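Long-range contact in VIN1 (Oscarella pearsei, PDB 6BFI), which probably binds actin filaments and may play a role in cell-cell adhesion, as a sponge member of the vinculin/alpha-catenin family: residues E387-A392 / A401-K406. Residues are numbered along the deposited sequence; the frame is centred on the assembly and turned at random.
Sequences EDAALA and ANFAQK
Ala-389 directs its methyl toward the backbone of Phe-403, with CB of Ala-389 3.9 Å from CA of Phe-403; here the two segments come closest, CA of Ala-389 lying 5.0 Å from CA of Phe-403. The spacing is consistent with a small residue at this position. The Phe-403 ring forms the tightly packed side. With CG anti to the backbone N (chi1 -178°), the ring swings past Ala-389 and reaches Ala-390, whose CB approaches it obliquely, 3.7 Å from CE1 of Phe-403. The backbone N of Ala-390 meets the ring edge in plane, 3.8 Å from CD1 of Phe-403. Ala-456, Arg-457 and Leu-460 of helix 452-460 also touch this ring, so it joins three helices. A serine in place of Phe-403 would probably open a gap between Ala-390 and helix 452-460. The Lys-406 side is looser, burying far less surface than the ring: CG of Lys-406 rests 3.9 Å from CB of Ala-389, then the chain bends at chi2 (-65°) and carries NZ away, while exposed Asn-402 merely borders the contact. Small methyls and one aromatic ring packed against the neighbouring helix are consistent with consecutive antiparallel helices, here 381-390 and 399-427, in a vinculin-family helical bundle.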
ATOM      1  N   GLU A 387     -11.082  23.297 -22.227  1.00 56.48           N
ATOM      2  CA  GLU A 387     -12.077  22.752 -23.146  1.00 59.24           C
ATOM      3  C   GLU A 387     -12.905  23.862 -23.785  1.00 65.26           C
ATOM      4  O   GLU A 387     -13.202  23.813 -24.986  1.00 68.52           O
ATOM      5  CB  GLU A 387     -12.985  21.757 -22.423  1.00 60.44           C
ATOM      6  CG  GLU A 387     -13.924  20.999 -23.355  1.00 65.61           C
ATOM      7  CD  GLU A 387     -15.052  20.298 -22.620  1.00 70.37           C
ATOM      8  OE1 GLU A 387     -15.642  20.909 -21.704  1.00 75.02           O
ATOM      9  OE2 GLU A 387     -15.348  19.134 -22.959  1.00 70.81           O
ATOM     10  N   ASP A 388     -13.288  24.872 -23.000  1.00 66.16           N
ATOM     11  CA  ASP A 388     -14.015  26.004 -23.567  1.00 74.11           C
ATOM     12  C   ASP A 388     -13.142  26.808 -24.521  1.00 71.97           C
ATOM     13  O   ASP A 388     -13.648  27.359 -25.506  1.00 75.57           O
ATOM     14  CB  ASP A 388     -14.552  26.903 -22.453  1.00 83.81           C
ATOM     15  CG  ASP A 388     -15.580  26.204 -21.587  1.00 91.35           C
ATOM     16  OD1 ASP A 388     -16.180  25.216 -22.058  1.00 95.56           O
ATOM     17  OD2 ASP A 388     -15.791  26.645 -20.436  1.00 93.29           O
ATOM     18  N   ALA A 389     -11.837  26.888 -24.249  1.00 68.37           N
ATOM     19  CA  ALA A 389     -10.935  27.575 -25.167  1.00 66.99           C
ATOM     20  C   ALA A 389     -10.841  26.839 -26.496  1.00 62.28           C
ATOM     21  O   ALA A 389     -10.760  27.468 -27.559  1.00 61.87           O
ATOM     22  CB  ALA A 389      -9.551  27.723 -24.534  1.00 68.23           C
ATOM     23  N   ALA A 390     -10.855  25.504 -26.458  1.00 63.66           N
ATOM     24  CA  ALA A 390     -10.836  24.732 -27.694  1.00 56.59           C
ATOM     25  C   ALA A 390     -12.138  24.877 -28.471  1.00 75.29           C
ATOM     26  O   ALA A 390     -12.135  24.790 -29.704  1.00 64.75           O
ATOM     27  CB  ALA A 390     -10.566  23.260 -27.389  1.00 53.82           C
ATOM     28  N   LEU A 391     -13.252  25.100 -27.776  1.00 60.31           N
ATOM     29  CA  LEU A 391     -14.560  25.211 -28.403  1.00 68.79           C
ATOM     30  C   LEU A 391     -14.870  26.620 -28.895  1.00 66.86           C
ATOM     31  O   LEU A 391     -16.027  26.907 -29.218  1.00 69.98           O
ATOM     32  CB  LEU A 391     -15.649  24.754 -27.428  1.00 70.20           C
ATOM     33  CG  LEU A 391     -15.691  23.260 -27.114  1.00 73.84           C
ATOM     34  CD1 LEU A 391     -16.712  22.973 -26.023  1.00 74.67           C
ATOM     35  CD2 LEU A 391     -16.004  22.461 -28.368  1.00 62.39           C
ATOM     36  N   ALA A 392     -13.874  27.499 -28.957  1.00 69.16           N
ATOM     37  CA  ALA A 392     -14.104  28.857 -29.424  1.00 74.90           C
ATOM     38  C   ALA A 392     -14.467  28.851 -30.902  1.00 81.75           C
ATOM     39  O   ALA A 392     -13.925  28.066 -31.686  1.00 82.99           O
ATOM     40  CB  ALA A 392     -12.867  29.721 -29.188  1.00 75.25           C
ATOM     41  N   ALA A 401      -4.360  32.410 -28.912  1.00 80.71           N
ATOM     42  CA  ALA A 401      -3.727  32.931 -27.705  1.00 89.68           C
ATOM     43  C   ALA A 401      -4.452  32.450 -26.453  1.00 87.72           C
ATOM     44  O   ALA A 401      -3.819  32.004 -25.487  1.00 69.28           O
ATOM     45  CB  ALA A 401      -3.683  34.460 -27.753  1.00 79.54           C
ATOM     46  N   ASN A 402      -5.786  32.535 -26.456  1.00 84.21           N
ATOM     47  CA  ASN A 402      -6.570  32.021 -25.337  1.00 77.94           C
ATOM     48  C   ASN A 402      -6.297  30.540 -25.116  1.00 73.03           C
ATOM     49  O   ASN A 402      -6.097  30.095 -23.979  1.00 74.93           O
ATOM     50  CB  ASN A 402      -8.061  32.255 -25.589  1.00 83.97           C
ATOM     51  CG  ASN A 402      -8.456  33.711 -25.446  1.00 93.22           C
ATOM     52  OD1 ASN A 402      -7.603  34.586 -25.297  1.00100.69           O
ATOM     53  ND2 ASN A 402      -9.755  33.979 -25.494  1.00 94.31           N
ATOM     54  N   PHE A 403      -6.276  29.759 -26.198  1.00 70.10           N
ATOM     55  CA  PHE A 403      -6.039  28.327 -26.065  1.00 65.19           C
ATOM     56  C   PHE A 403      -4.649  28.048 -25.507  1.00 62.73           C
ATOM     57  O   PHE A 403      -4.477  27.151 -24.675  1.00 62.45           O
ATOM     58  CB  PHE A 403      -6.222  27.631 -27.412  1.00 62.34           C
ATOM     59  CG  PHE A 403      -6.049  26.142 -27.342  1.00 57.86           C
ATOM     60  CD1 PHE A 403      -7.108  25.327 -26.984  1.00 58.85           C
ATOM     61  CD2 PHE A 403      -4.824  25.558 -27.618  1.00 55.65           C
ATOM     62  CE1 PHE A 403      -6.953  23.957 -26.913  1.00 52.10           C
ATOM     63  CE2 PHE A 403      -4.664  24.191 -27.548  1.00 53.75           C
ATOM     64  CZ  PHE A 403      -5.731  23.390 -27.194  1.00 51.75           C
ATOM     65  N   ALA A 404      -3.645  28.803 -25.956  1.00 66.58           N
ATOM     66  CA  ALA A 404      -2.292  28.615 -25.446  1.00 65.48           C
ATOM     67  C   ALA A 404      -2.225  28.922 -23.956  1.00 65.94           C
ATOM     68  O   ALA A 404      -1.659  28.148 -23.174  1.00 69.18           O
ATOM     69  CB  ALA A 404      -1.312  29.494 -26.224  1.00 64.97           C
ATOM     70  N   GLN A 405      -2.815  30.047 -23.542  1.00 70.18           N
ATOM     71  CA  GLN A 405      -2.757  30.434 -22.136  1.00 71.09           C
ATOM     72  C   GLN A 405      -3.485  29.425 -21.254  1.00 66.06           C
ATOM     73  O   GLN A 405      -2.962  29.001 -20.215  1.00 68.43           O
ATOM     74  CB  GLN A 405      -3.337  31.835 -21.951  1.00 76.69           C
ATOM     75  CG  GLN A 405      -3.241  32.341 -20.521  1.00 83.17           C
ATOM     76  CD  GLN A 405      -3.011  33.834 -20.441  1.00 91.90           C
ATOM     77  OE1 GLN A 405      -3.726  34.620 -21.064  1.00 96.19           O
ATOM     78  NE2 GLN A 405      -2.001  34.234 -19.678  1.00 96.27           N
ATOM     79  N   LYS A 406      -4.694  29.022 -21.656  1.00 66.63           N
ATOM     80  CA  LYS A 406      -5.430  28.027 -20.880  1.00 62.41           C
ATOM     81  C   LYS A 406      -4.701  26.691 -20.853  1.00 62.34           C
ATOM     82  O   LYS A 406      -4.763  25.968 -19.851  1.00 66.84           O
ATOM     83  CB  LYS A 406      -6.840  27.848 -21.444  1.00 63.28           C
ATOM     84  CG  LYS A 406      -7.690  29.112 -21.442  1.00 67.48           C
ATOM     85  CD  LYS A 406      -7.989  29.588 -20.033  1.00 72.17           C
ATOM     86  CE  LYS A 406      -8.893  30.813 -20.046  1.00 79.55           C
ATOM     87  NZ  LYS A 406      -9.272  31.233 -18.667  1.00 83.56           N
TER